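Local coordinates for protein O-methyltransferase (Burkholderia thailandensis, PDB 3MCZ) that probably transfers methyl groups from S-adenosylmethionine to oxygen atoms of its substrates, working as a homodimer, at residues A[40-45]-A[113-118]; A[129-134]-A[139-144]; A[258-263]-A[305-310]. All blocks are in the same frame, centred on the assembly; numbering follows the deposited sequence.

Overall arrangement
Contact 1 (40-45 with 113-118) comes first along the chain, followed by contact 2 (129-134 with 139-144) and then contact 3 (258-263 with 305-310), each closing before the next opens. Contact 1 packs helix 35-46 of the dimerisation domain against helix 112-119, and its centre lies about 23 Å from the centres of both others. Contacts 2 and 3 belong to the methyltransferase domain, their centres about 12 Å apart, and are joined directly: the Gln141 side chain and the Gln142 backbone both bond to the C-terminal end of helix 298-310. All three touch the second subunit, so the packing within each chain runs on into the dimer interface.

Contact 1 of 3, residues A[40-45]-A[113-118]; sequences ILHYAV and PIVEHQ
Val45 and Val115 reach toward each other tip to tip, and this is the apolar part of the contact, Val115 being the residue that Val45 and His42 share. Val115 CG1 is set against the Val45 isopropyl group, 3.8 Å from Val45 CG1 and 4.0 Å from Val45 CG2. The first torsion of Val115 (chi1 173°) places CG1 opposite the backbone N, and from there the methyl points at Val45. Leu103 covers Val45 from helix 97-103.

The segments are helical throughout, their axes 9.9 Å apart at closest approach with a crossing angle of -123°. Helix 35-46 belongs to the dimerisation domain, whose helices and two-stranded hairpin 86-89/92-95 are consistent with the winged-helix fold of related O-methyltransferases; helix 112-119 passes across it and touches the long helix 150-172 with Ile114 and Glu116.

The aromatic part of the contact belongs to His42. Its imidazole comes obliquely to Val115, with His42 CD2 3.9 Å from Val115 CG1, while His42 NE2 lies 4.4 Å from Gln118 CB, a looser approach.

The polar ends of His42 and Gln118 turn to the second subunit. His42 NE2 donates to the backbone O of Ser32 of the second subunit, Gln118 OE1 hydrogen-bonds the hydroxyl of that same Ser32, and Gln118 NE2 makes a weak bond to Val29 O, also of the second subunit.

Contact 2 of 3, residues A[129-134]-A[139-144]; sequences GEILRS and AFQQES
This is a short-range apolar contact in which Ile131, on helix 128-132, packs against Phe140 and Gln141, in the turn just ahead of helix 142-145. It lies in the methyltransferase domain, whose central sheet has the strand order 3-2-1-4-5-7-6 of the Rossmann-like class I fold, but it sits among the helices near the second subunit. The two segments are joined by a connection of only four residues.

Ile131 meets the Phe140 ring at its edge. Ile131 CG1 lies 3.6 Å from Phe140 CZ, and Ile131 CD1 is 3.7 Å from Phe140 CE1, close to the ring plane, so the outer branch of the isoleucine runs past the far end of the phenyl group. Phe140 also touches Asn124 and Arg127.

The other branch of Ile131 serves the second neighbour: Ile131 CG2 lies 3.8 Å from Gln141 NE2. Gln141 stands at the N-cap position, and its backbone O accepts from Ser144 N at 2.9 Å. Its extended side chain (chi2 -177°) carries the amide to two partners, OE1 taking a bond from Leu138 N and NE2 giving one to Val309 O. The amide is thus tied at both ends between its own turn and the end of helix 298-310, which also packs on Ile131 through Met308 and Val309.

Arg133, whose NH2 forms a salt bridge with Asp47 of the second subunit, turns NH1 back to Gly129 O at 3.0 Å, approaching from 36° above the carbonyl plane.

Contact 3 of 3, residues A[258-263]-A[305-310]; sequences LHYFDA and LHMMVN
Selenomethionine Met307, which meets His259 and Tyr260, sits in the helical turn closed by the 2.9 Å bond from Val309 N to Leu305 O. The helix, 298-310, faces a one-turn 3-10 segment in the loop after strand 251-255, the fourth strand in the 3-2-1-4-5-7-6 order of this Rossmann-like class I methyltransferase sheet. In this fold the loops at the C-terminal ends of the parallel strands border the cofactor and substrate cleft.

No hydrogen bond links the two segments; the contact rests on the chain of Met307, which bends at both chi2 (-53°) and chi3. This bend brings Met307 SE and CE to the His259 ring and then turns the methyl on to another. Met307 SE approaches the imidazole of His259 obliquely, 4.2 Å from the ring centroid and 3.5 Å from His259 CD2, in a selenium version of the sulfur-aromatic interaction. The terminal methyl is placed differently: Met307 CE sits over one face of the Tyr260 ring, 26° off its normal, and makes a CH-pi contact with the centroid at 4.2 Å. The atom of that ring nearest to Met307 CE is Tyr260 CE1, at 3.9 Å.

His259 is further enclosed by Phe303, an edge-to-face neighbour from helix 298-310, and its backbone bonds to Glu315. Tyr260 touches Gln142 and Thr311, which places its ring at the start of helix 142-145. Nearer the helix backbone, Met307 CG also packs on the imidazole, 3.6 Å from His259 CD2.

Contact 1 of 3, residues A[40-45]-A[113-118]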
ATOM      1  N   ILE A  40       1.047   0.443  -8.546  1.00 13.40           N
ATOM      2  CA  ILE A  40       0.463   0.767  -9.866  1.00 13.64           C
ATOM      3  C   ILE A  40       0.662   2.265 -10.192  1.00 13.75           C
ATOM      4  O   ILE A  40       1.124   2.626 -11.281  1.00 13.38           O
ATOM      5  CB  ILE A  40      -1.027   0.420  -9.893  1.00 13.65           C
ATOM      6  CG1 ILE A  40      -1.207  -1.086  -9.758  1.00 13.23           C
ATOM      7  CG2 ILE A  40      -1.734   0.994 -11.166  1.00 14.22           C
ATOM      8  CD1 ILE A  40      -2.657  -1.482  -9.416  1.00 14.22           C
ATOM      9  N   LEU A  41       0.293   3.130  -9.251  1.00 12.96           N
ATOM     10  CA  LEU A  41       0.499   4.543  -9.439  1.00 13.17           C
ATOM     11  C   LEU A  41       1.955   4.909  -9.561  1.00 13.07           C
ATOM     12  O   LEU A  41       2.320   5.741 -10.390  1.00 14.16           O
ATOM     13  CB  LEU A  41      -0.130   5.330  -8.293  1.00 11.79           C
ATOM     14  CG  LEU A  41      -0.023   6.863  -8.383  1.00 12.68           C
ATOM     15  CD1 LEU A  41      -0.567   7.445  -9.710  1.00 11.27           C
ATOM     16  CD2 LEU A  41      -0.692   7.508  -7.123  1.00 12.80           C
ATOM     17  N   HIS A  42       2.794   4.312  -8.714  1.00 13.31           N
ATOM     18  CA  HIS A  42       4.214   4.558  -8.776  1.00 14.02           C
ATOM     19  C   HIS A  42       4.727   4.244 -10.159  1.00 14.01           C
ATOM     20  O   HIS A  42       5.501   5.041 -10.728  1.00 14.99           O
ATOM     21  CB  HIS A  42       5.029   3.767  -7.726  1.00 14.05           C
ATOM     22  CG  HIS A  42       4.678   4.068  -6.290  1.00 12.27           C
ATOM     23  ND1 HIS A  42       4.988   3.192  -5.277  1.00 14.71           N
ATOM     24  CD2 HIS A  42       4.002   5.087  -5.708  1.00 14.69           C
ATOM     25  CE1 HIS A  42       4.545   3.662  -4.127  1.00 15.17           C
ATOM     26  NE2 HIS A  42       3.911   4.799  -4.361  1.00 15.48           N
ATOM     27  N   TYR A  43       4.312   3.108 -10.714  1.00 13.74           N
ATOM     28  CA  TYR A  43       4.779   2.701 -12.047  1.00 12.78           C
ATOM     29  C   TYR A  43       4.353   3.715 -13.134  1.00 12.72           C
ATOM     30  O   TYR A  43       5.185   4.142 -13.957  1.00 11.66           O
ATOM     31  CB  TYR A  43       4.309   1.248 -12.421  1.00 13.74           C
ATOM     32  CG  TYR A  43       4.603   1.031 -13.858  1.00 14.90           C
ATOM     33  CD1 TYR A  43       5.910   0.952 -14.284  1.00 16.27           C
ATOM     34  CD2 TYR A  43       3.606   1.113 -14.814  1.00 16.92           C
ATOM     35  CE1 TYR A  43       6.221   0.882 -15.592  1.00 17.65           C
ATOM     36  CE2 TYR A  43       3.913   1.029 -16.143  1.00 16.50           C
ATOM     37  CZ  TYR A  43       5.220   0.904 -16.524  1.00 17.85           C
ATOM     38  OH  TYR A  43       5.553   0.856 -17.837  1.00 18.16           O
ATOM     39  N   ALA A  44       3.066   4.101 -13.125  1.00 12.05           N
ATOM     40  CA  ALA A  44       2.515   4.957 -14.161  1.00 12.48           C
ATOM     41  C   ALA A  44       3.240   6.310 -14.165  1.00 12.76           C
ATOM     42  O   ALA A  44       3.543   6.871 -15.220  1.00 12.79           O
ATOM     43  CB  ALA A  44       1.011   5.151 -13.975  1.00 11.99           C
ATOM     44  N   VAL A  45       3.560   6.781 -12.975  1.00 12.73           N
ATOM     45  CA  VAL A  45       4.235   8.058 -12.786  1.00 13.92           C
ATOM     46  C   VAL A  45       5.698   7.956 -13.233  1.00 14.74           C
ATOM     47  O   VAL A  45       6.174   8.851 -13.968  1.00 14.73           O
ATOM     48  CB  VAL A  45       4.120   8.534 -11.332  1.00 12.69           C
ATOM     49  CG1 VAL A  45       5.024   9.753 -11.056  1.00 13.85           C
ATOM     50  CG2 VAL A  45       2.672   8.918 -11.028  1.00 14.05           C
ATOM     51  N   PRO A 113       7.396  14.696  -7.713  1.00 18.25           N
ATOM     52  CA  PRO A 113       8.385  14.548  -6.637  1.00 17.91           C
ATOM     53  C   PRO A 113       7.865  13.822  -5.390  1.00 17.41           C
ATOM     54  O   PRO A 113       8.610  13.063  -4.772  1.00 17.54           O
ATOM     55  CB  PRO A 113       8.789  15.996  -6.341  1.00 17.80           C
ATOM     56  CG  PRO A 113       8.633  16.680  -7.731  1.00 18.32           C
ATOM     57  CD  PRO A 113       7.406  16.043  -8.311  1.00 18.51           C
ATOM     58  N   ILE A 114       6.610  14.079  -5.019  1.00 17.04           N
ATOM     59  CA  ILE A 114       5.979  13.433  -3.884  1.00 16.51           C
ATOM     60  C   ILE A 114       5.885  11.931  -4.163  1.00 17.62           C
ATOM     61  O   ILE A 114       6.286  11.109  -3.325  1.00 17.50           O
ATOM     62  CB  ILE A 114       4.536  14.014  -3.627  1.00 17.53           C
ATOM     63  CG1 ILE A 114       4.596  15.503  -3.228  1.00 17.64           C
ATOM     64  CG2 ILE A 114       3.753  13.172  -2.551  1.00 17.59           C
ATOM     65  CD1 ILE A 114       3.216  16.205  -3.180  1.00 18.57           C
ATOM     66  N   VAL A 115       5.351  11.568  -5.339  1.00 16.91           N
ATOM     67  CA  VAL A 115       5.206  10.159  -5.710  1.00 16.91           C
ATOM     68  C   VAL A 115       6.562   9.440  -5.737  1.00 16.64           C
ATOM     69  O   VAL A 115       6.707   8.347  -5.181  1.00 16.15           O
ATOM     70  CB  VAL A 115       4.436   9.990  -7.048  1.00 16.25           C
ATOM     71  CG1 VAL A 115       4.455   8.545  -7.488  1.00 15.55           C
ATOM     72  CG2 VAL A 115       3.022  10.499  -6.867  1.00 16.93           C
ATOM     73  N   GLU A 116       7.564  10.116  -6.283  1.00 17.58           N
ATOM     74  CA  GLU A 116       8.910   9.558  -6.404  1.00 18.21           C
ATOM     75  C   GLU A 116       9.557   9.356  -5.041  1.00 18.83           C
ATOM     76  O   GLU A 116      10.197   8.327  -4.791  1.00 19.29           O
ATOM     77  CB  GLU A 116       9.785  10.488  -7.219  1.00 19.28           C
ATOM     78  CG  GLU A 116      11.214  10.002  -7.325  1.00 21.34           C
ATOM     79  CD  GLU A 116      12.035  10.848  -8.273  1.00 25.88           C
ATOM     80  OE1 GLU A 116      11.693  12.023  -8.496  1.00 29.33           O
ATOM     81  OE2 GLU A 116      13.007  10.311  -8.815  1.00 27.31           O
ATOM     82  N   HIS A 117       9.362  10.325  -4.155  1.00 18.42           N
ATOM     83  CA  HIS A 117       9.887  10.220  -2.810  1.00 18.65           C
ATOM     84  C   HIS A 117       9.259   8.978  -2.144  1.00 18.48           C
ATOM     85  O   HIS A 117       9.935   8.200  -1.466  1.00 18.80           O
ATOM     86  CB  HIS A 117       9.551  11.459  -1.972  1.00 18.45           C
ATOM     87  CG  HIS A 117       9.866  11.269  -0.524  1.00 21.00           C
ATOM     88  ND1 HIS A 117      11.143  10.983  -0.085  1.00 22.45           N
ATOM     89  CD2 HIS A 117       9.074  11.271   0.580  1.00 23.85           C
ATOM     90  CE1 HIS A 117      11.124  10.820   1.229  1.00 25.27           C
ATOM     91  NE2 HIS A 117       9.884  11.007   1.659  1.00 25.64           N
ATOM     92  N   GLN A 118       7.955   8.822  -2.326  1.00 18.34           N
ATOM     93  CA  GLN A 118       7.238   7.682  -1.750  1.00 17.51           C
ATOM     94  C   GLN A 118       7.686   6.341  -2.361  1.00 17.29           C
ATOM     95  O   GLN A 118       7.981   5.405  -1.637  1.00 17.98           O
ATOM     96  CB  GLN A 118       5.745   7.880  -1.864  1.00 18.04           C
ATOM     97  CG  GLN A 118       5.197   9.015  -0.971  1.00 18.62           C
ATOM     98  CD  GLN A 118       3.800   9.452  -1.357  1.00 21.70           C
ATOM     99  OE1 GLN A 118       3.429   9.424  -2.539  1.00 24.34           O
ATOM    100  NE2 GLN A 118       3.032   9.923  -0.373  1.00 21.19           N
TER

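Contact 2 of 3, residues A[129-134]-A[139-144]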
ATOM      1  N   GLY A 129      11.955  -4.941  10.827  1.00 12.30           N
ATOM      2  CA  GLY A 129      12.568  -5.795  11.854  1.00 11.68           C
ATOM      3  C   GLY A 129      14.014  -5.425  12.143  1.00 13.06           C
ATOM      4  O   GLY A 129      14.456  -5.496  13.277  1.00 12.46           O
ATOM      5  N   GLU A 130      14.764  -5.040  11.112  1.00 13.58           N
ATOM      6  CA  GLU A 130      16.162  -4.636  11.294  1.00 13.48           C
ATOM      7  C   GLU A 130      16.265  -3.279  12.002  1.00 12.77           C
ATOM      8  O   GLU A 130      17.163  -3.067  12.831  1.00 12.34           O
ATOM      9  CB  GLU A 130      16.900  -4.525   9.944  1.00 14.63           C
ATOM     10  CG  GLU A 130      17.039  -5.826   9.177  1.00 17.74           C
ATOM     11  CD  GLU A 130      17.576  -5.598   7.759  1.00 23.69           C
ATOM     12  OE1 GLU A 130      18.731  -5.136   7.637  1.00 28.27           O
ATOM     13  OE2 GLU A 130      16.834  -5.857   6.769  1.00 25.52           O
ATOM     14  N   ILE A 131      15.402  -2.356  11.611  1.00 11.60           N
ATOM     15  CA  ILE A 131      15.392  -0.990  12.169  1.00 11.91           C
ATOM     16  C   ILE A 131      15.078  -1.023  13.635  1.00 11.03           C
ATOM     17  O   ILE A 131      15.739  -0.342  14.434  1.00 10.93           O
ATOM     18  CB  ILE A 131      14.362  -0.037  11.459  1.00 11.69           C
ATOM     19  CG1 ILE A 131      14.572  -0.019   9.938  1.00 14.21           C
ATOM     20  CG2 ILE A 131      14.445   1.404  12.088  1.00 11.84           C
ATOM     21  CD1 ILE A 131      13.455   0.699   9.182  1.00 15.16           C
ATOM     22  N   LEU A 132      14.079  -1.830  13.995  1.00  9.83           N
ATOM     23  CA  LEU A 132      13.676  -1.977  15.374  1.00 10.11           C
ATOM     24  C   LEU A 132      14.805  -2.509  16.258  1.00 10.32           C
ATOM     25  O   LEU A 132      14.847  -2.240  17.459  1.00  9.27           O
ATOM     26  CB  LEU A 132      12.451  -2.917  15.474  1.00  9.96           C
ATOM     27  CG  LEU A 132      11.167  -2.294  14.920  1.00  9.98           C
ATOM     28  CD1 LEU A 132      10.133  -3.409  14.617  1.00 11.64           C
ATOM     29  CD2 LEU A 132      10.605  -1.255  15.911  1.00 10.99           C
ATOM     30  N   ARG A 133      15.706  -3.266  15.654  1.00 10.16           N
ATOM     31  CA  ARG A 133      16.768  -3.894  16.412  1.00 12.03           C
ATOM     32  C   ARG A 133      18.129  -3.168  16.354  1.00 13.75           C
ATOM     33  O   ARG A 133      19.125  -3.665  16.900  1.00 14.37           O
ATOM     34  CB  ARG A 133      16.916  -5.335  15.947  1.00 11.43           C
ATOM     35  CG  ARG A 133      15.727  -6.206  16.366  1.00 11.16           C
ATOM     36  CD  ARG A 133      15.831  -7.532  15.673  1.00 13.94           C
ATOM     37  NE  ARG A 133      14.842  -8.484  16.124  1.00 15.80           N
ATOM     38  CZ  ARG A 133      13.649  -8.671  15.558  1.00 17.84           C
ATOM     39  NH1 ARG A 133      13.253  -7.926  14.524  1.00 18.66           N
ATOM     40  NH2 ARG A 133      12.825  -9.574  16.067  1.00 17.05           N
ATOM     41  N   SER A 134      18.176  -1.991  15.731  1.00 14.15           N
ATOM     42  CA  SER A 134      19.428  -1.267  15.591  1.00 14.95           C
ATOM     43  C   SER A 134      19.436   0.024  16.384  1.00 14.57           C
ATOM     44  O   SER A 134      18.539   0.858  16.234  1.00 12.26           O
ATOM     45  CB  SER A 134      19.702  -0.928  14.130  1.00 15.04           C
ATOM     46  OG  SER A 134      20.907  -0.197  14.011  1.00 14.52           O
ATOM     47  N   ALA A 139      21.955   1.421   6.716  1.00 18.87           N
ATOM     48  CA  ALA A 139      22.506   1.903   5.440  1.00 19.65           C
ATOM     49  C   ALA A 139      21.467   2.564   4.511  1.00 20.18           C
ATOM     50  O   ALA A 139      21.832   3.428   3.725  1.00 20.91           O
ATOM     51  CB  ALA A 139      23.286   0.780   4.734  1.00 19.13           C
ATOM     52  N   PHE A 140      20.180   2.228   4.655  1.00 21.50           N
ATOM     53  CA  PHE A 140      19.088   2.788   3.816  1.00 21.51           C
ATOM     54  C   PHE A 140      18.349   4.045   4.370  1.00 22.62           C
ATOM     55  O   PHE A 140      17.567   4.701   3.662  1.00 23.24           O
ATOM     56  CB  PHE A 140      18.088   1.673   3.463  1.00 22.53           C
ATOM     57  CG  PHE A 140      17.514   0.937   4.670  1.00 21.83           C
ATOM     58  CD1 PHE A 140      16.468   1.476   5.377  1.00 22.37           C
ATOM     59  CD2 PHE A 140      18.051  -0.267   5.092  1.00 22.53           C
ATOM     60  CE1 PHE A 140      15.941   0.800   6.490  1.00 21.96           C
ATOM     61  CE2 PHE A 140      17.542  -0.946   6.188  1.00 24.29           C
ATOM     62  CZ  PHE A 140      16.484  -0.408   6.888  1.00 22.69           C
ATOM     63  N   GLN A 141      18.610   4.421   5.621  1.00 22.24           N
ATOM     64  CA  GLN A 141      17.964   5.581   6.208  1.00 21.32           C
ATOM     65  C   GLN A 141      18.571   6.909   5.699  1.00 22.50           C
ATOM     66  O   GLN A 141      19.676   6.927   5.120  1.00 22.33           O
ATOM     67  CB  GLN A 141      18.030   5.480   7.742  1.00 21.32           C
ATOM     68  CG  GLN A 141      17.247   4.250   8.272  1.00 18.33           C
ATOM     69  CD  GLN A 141      17.232   4.141   9.785  1.00 17.12           C
ATOM     70  OE1 GLN A 141      18.269   3.839  10.411  1.00 14.85           O
ATOM     71  NE2 GLN A 141      16.052   4.380  10.392  1.00 12.46           N
ATOM     72  N   GLN A 142      17.853   8.009   5.912  1.00 22.18           N
ATOM     73  CA  GLN A 142      18.147   9.282   5.223  1.00 23.18           C
ATOM     74  C   GLN A 142      19.538   9.853   5.484  1.00 23.23           C
ATOM     75  O   GLN A 142      20.196  10.380   4.567  1.00 22.34           O
ATOM     76  CB  GLN A 142      17.075  10.342   5.572  1.00 23.58           C
ATOM     77  CG  GLN A 142      15.742  10.013   4.929  1.00 25.60           C
ATOM     78  CD  GLN A 142      14.658  11.071   5.172  1.00 28.82           C
ATOM     79  OE1 GLN A 142      14.762  11.895   6.092  1.00 29.57           O
ATOM     80  NE2 GLN A 142      13.624  11.056   4.326  1.00 28.60           N
ATOM     81  N   GLU A 143      19.986   9.744   6.727  1.00 23.49           N
ATOM     82  CA  GLU A 143      21.299  10.252   7.094  1.00 24.73           C
ATOM     83  C   GLU A 143      22.429   9.506   6.350  1.00 24.89           C
ATOM     84  O   GLU A 143      23.487  10.099   6.107  1.00 25.94           O
ATOM     85  CB  GLU A 143      21.503  10.291   8.628  1.00 24.75           C
ATOM     86  CG  GLU A 143      21.306   8.966   9.385  1.00 25.86           C
ATOM     87  CD  GLU A 143      19.881   8.737   9.869  1.00 26.86           C
ATOM     88  OE1 GLU A 143      18.948   8.989   9.066  1.00 30.76           O
ATOM     89  OE2 GLU A 143      19.689   8.306  11.046  1.00 20.83           O
ATOM     90  N   SER A 144      22.180   8.259   5.925  1.00 24.55           N
ATOM     91  CA  SER A 144      23.175   7.437   5.187  1.00 24.10           C
ATOM     92  C   SER A 144      22.995   7.500   3.682  1.00 23.16           C
ATOM     93  O   SER A 144      23.887   7.059   2.921  1.00 22.90           O
ATOM     94  CB  SER A 144      23.058   5.955   5.598  1.00 24.39           C
ATOM     95  OG  SER A 144      22.732   5.798   6.983  1.00 27.17           O
TER

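Contact 3 of 3, residues A[258-263]-A[305-310]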
ATOM      1  N   LEU A 258      11.532  18.808  14.693  1.00 15.23           N
ATOM      2  CA  LEU A 258      11.883  18.204  15.989  1.00 15.01           C
ATOM      3  C   LEU A 258      11.819  16.674  16.009  1.00 14.06           C
ATOM      4  O   LEU A 258      12.477  16.010  16.853  1.00 13.92           O
ATOM      5  CB  LEU A 258      11.045  18.812  17.124  1.00 14.58           C
ATOM      6  CG  LEU A 258      11.440  20.217  17.631  1.00 17.28           C
ATOM      7  CD1 LEU A 258      10.398  20.656  18.653  1.00 15.19           C
ATOM      8  CD2 LEU A 258      12.843  20.277  18.242  1.00 14.03           C
ATOM      9  N   HIS A 259      11.098  16.093  15.050  1.00 12.44           N
ATOM     10  CA  HIS A 259      10.966  14.674  14.972  1.00 12.59           C
ATOM     11  C   HIS A 259      12.200  13.928  14.420  1.00 12.37           C
ATOM     12  O   HIS A 259      12.152  12.717  14.312  1.00 11.48           O
ATOM     13  CB  HIS A 259       9.714  14.294  14.180  1.00 12.76           C
ATOM     14  CG  HIS A 259       9.641  14.944  12.844  1.00 13.66           C
ATOM     15  ND1 HIS A 259       8.879  16.062  12.604  1.00 15.30           N
ATOM     16  CD2 HIS A 259      10.286  14.666  11.687  1.00 15.85           C
ATOM     17  CE1 HIS A 259       9.043  16.441  11.348  1.00 14.99           C
ATOM     18  NE2 HIS A 259       9.879  15.599  10.764  1.00 16.27           N
ATOM     19  N   TYR A 260      13.267  14.650  14.079  1.00 11.73           N
ATOM     20  CA  TYR A 260      14.563  14.036  13.800  1.00 13.12           C
ATOM     21  C   TYR A 260      15.391  13.759  15.047  1.00 13.47           C
ATOM     22  O   TYR A 260      16.435  13.120  14.968  1.00 12.78           O
ATOM     23  CB  TYR A 260      15.391  14.929  12.858  1.00 13.49           C
ATOM     24  CG  TYR A 260      14.859  14.915  11.458  1.00 14.84           C
ATOM     25  CD1 TYR A 260      15.171  13.888  10.596  1.00 18.34           C
ATOM     26  CD2 TYR A 260      14.018  15.930  11.011  1.00 17.94           C
ATOM     27  CE1 TYR A 260      14.677  13.870   9.312  1.00 20.77           C
ATOM     28  CE2 TYR A 260      13.509  15.922   9.746  1.00 21.16           C
ATOM     29  CZ  TYR A 260      13.844  14.908   8.896  1.00 21.56           C
ATOM     30  OH  TYR A 260      13.335  14.909   7.627  1.00 26.29           O
ATOM     31  N   PHE A 261      14.919  14.235  16.194  1.00 13.65           N
ATOM     32  CA  PHE A 261      15.681  14.174  17.425  1.00 14.48           C
ATOM     33  C   PHE A 261      15.018  13.231  18.424  1.00 14.57           C
ATOM     34  O   PHE A 261      13.788  13.166  18.465  1.00 13.25           O
ATOM     35  CB  PHE A 261      15.784  15.576  18.000  1.00 14.58           C
ATOM     36  CG  PHE A 261      16.496  16.533  17.103  1.00 17.55           C
ATOM     37  CD1 PHE A 261      17.867  16.387  16.853  1.00 21.66           C
ATOM     38  CD2 PHE A 261      15.805  17.529  16.435  1.00 18.17           C
ATOM     39  CE1 PHE A 261      18.541  17.280  15.975  1.00 20.38           C
ATOM     40  CE2 PHE A 261      16.460  18.413  15.569  1.00 20.29           C
ATOM     41  CZ  PHE A 261      17.840  18.282  15.350  1.00 20.33           C
ATOM     42  N   ASP A 262      15.816  12.492  19.213  1.00 15.48           N
ATOM     43  CA  ASP A 262      15.255  11.852  20.424  1.00 16.27           C
ATOM     44  C   ASP A 262      14.847  12.907  21.467  1.00 16.07           C
ATOM     45  O   ASP A 262      15.170  14.076  21.332  1.00 15.12           O
ATOM     46  CB  ASP A 262      16.156  10.745  21.004  1.00 17.34           C
ATOM     47  CG  ASP A 262      17.394  11.239  21.725  1.00 19.31           C
ATOM     48  OD1 ASP A 262      17.514  12.406  22.118  1.00 21.12           O
ATOM     49  OD2 ASP A 262      18.274  10.379  21.938  1.00 24.96           O
ATOM     50  N   ALA A 263      14.165  12.497  22.516  1.00 16.15           N
ATOM     51  CA  ALA A 263      13.627  13.487  23.480  1.00 16.33           C
ATOM     52  C   ALA A 263      14.728  14.312  24.148  1.00 16.30           C
ATOM     53  O   ALA A 263      14.569  15.494  24.384  1.00 17.98           O
ATOM     54  CB  ALA A 263      12.705  12.795  24.561  1.00 16.66           C
ATOM     55  N   LEU A 305       6.073   6.464  13.604  1.00 11.33           N
ATOM     56  CA  LEU A 305       6.674   5.286  13.021  1.00 10.35           C
ATOM     57  C   LEU A 305       7.329   5.558  11.664  1.00 11.52           C
ATOM     58  O   LEU A 305       8.397   5.011  11.362  1.00 11.44           O
ATOM     59  CB  LEU A 305       5.619   4.157  12.917  1.00 10.06           C
ATOM     60  CG  LEU A 305       6.152   2.789  12.416  1.00 12.97           C
ATOM     61  CD1 LEU A 305       7.155   2.198  13.442  1.00 11.57           C
ATOM     62  CD2 LEU A 305       5.022   1.814  12.120  1.00 13.70           C
ATOM     63  N   HIS A 306       6.670   6.352  10.819  1.00 11.78           N
ATOM     64  CA  HIS A 306       7.218   6.766   9.530  1.00 12.06           C
ATOM     65  C   HIS A 306       8.608   7.397   9.729  1.00 11.92           C
ATOM     66  O   HIS A 306       9.577   7.069   9.030  1.00 12.54           O
ATOM     67  CB  HIS A 306       6.222   7.727   8.891  1.00 12.32           C
ATOM     68  CG  HIS A 306       6.441   7.998   7.436  1.00 14.22           C
ATOM     69  ND1 HIS A 306       5.486   8.619   6.663  1.00 20.11           N
ATOM     70  CD2 HIS A 306       7.475   7.725   6.613  1.00 16.30           C
ATOM     71  CE1 HIS A 306       5.935   8.733   5.423  1.00 21.38           C
ATOM     72  NE2 HIS A 306       7.149   8.211   5.370  1.00 17.13           N
HETATM   73  N   MSE A 307       8.718   8.270  10.704  1.00 12.63           N
HETATM   74  CA  MSE A 307       9.972   8.984  10.949  1.00 13.04           C
HETATM   75  C   MSE A 307      11.029   8.050  11.510  1.00 12.21           C
HETATM   76  O   MSE A 307      12.179   8.180  11.144  1.00 12.90           O
HETATM   77  CB  MSE A 307       9.752  10.173  11.898  1.00 13.24           C
HETATM   78  CG  MSE A 307       8.907  11.309  11.310  1.00 14.98           C
HETATM   79 SE   MSE A 307       9.550  11.974   9.592  1.00 16.09          SE
HETATM   80  CE  MSE A 307      11.447  11.843   9.926  1.00 24.78           C
HETATM   81  N   MSE A 308      10.623   7.082  12.333  1.00 11.43           N
HETATM   82  CA  MSE A 308      11.515   6.021  12.818  1.00 11.73           C
HETATM   83  C   MSE A 308      12.044   5.188  11.659  1.00 11.43           C
HETATM   84  O   MSE A 308      13.230   4.796  11.641  1.00 11.10           O
HETATM   85  CB  MSE A 308      10.761   5.130  13.825  1.00 11.24           C
HETATM   86  CG  MSE A 308      11.634   4.153  14.578  1.00 14.07           C
HETATM   87 SE   MSE A 308      10.703   2.595  15.069  0.90 15.09          SE
HETATM   88  CE  MSE A 308      11.003   1.742  13.527  1.00 13.20           C
ATOM     89  N   VAL A 309      11.204   4.910  10.657  1.00 10.87           N
ATOM     90  CA  VAL A 309      11.749   4.193   9.495  1.00 10.29           C
ATOM     91  C   VAL A 309      12.783   5.077   8.756  1.00 10.92           C
ATOM     92  O   VAL A 309      13.834   4.560   8.308  1.00 11.02           O
ATOM     93  CB  VAL A 309      10.647   3.672   8.549  1.00 11.05           C
ATOM     94  CG1 VAL A 309      11.236   3.167   7.214  1.00 10.42           C
ATOM     95  CG2 VAL A 309       9.831   2.570   9.269  1.00 10.30           C
ATOM     96  N   ASN A 310      12.468   6.355   8.593  1.00 11.88           N
ATOM     97  CA  ASN A 310      13.311   7.283   7.835  1.00 13.46           C
ATOM     98  C   ASN A 310      14.656   7.631   8.468  1.00 13.68           C
ATOM     99  O   ASN A 310      15.622   7.823   7.761  1.00 13.05           O
ATOM    100  CB  ASN A 310      12.614   8.612   7.560  1.00 14.58           C
ATOM    101  CG  ASN A 310      11.501   8.519   6.505  1.00 16.95           C
ATOM    102  OD1 ASN A 310      11.306   7.488   5.846  1.00 18.37           O
ATOM    103  ND2 ASN A 310      10.720   9.624   6.393  1.00 20.83           N
TER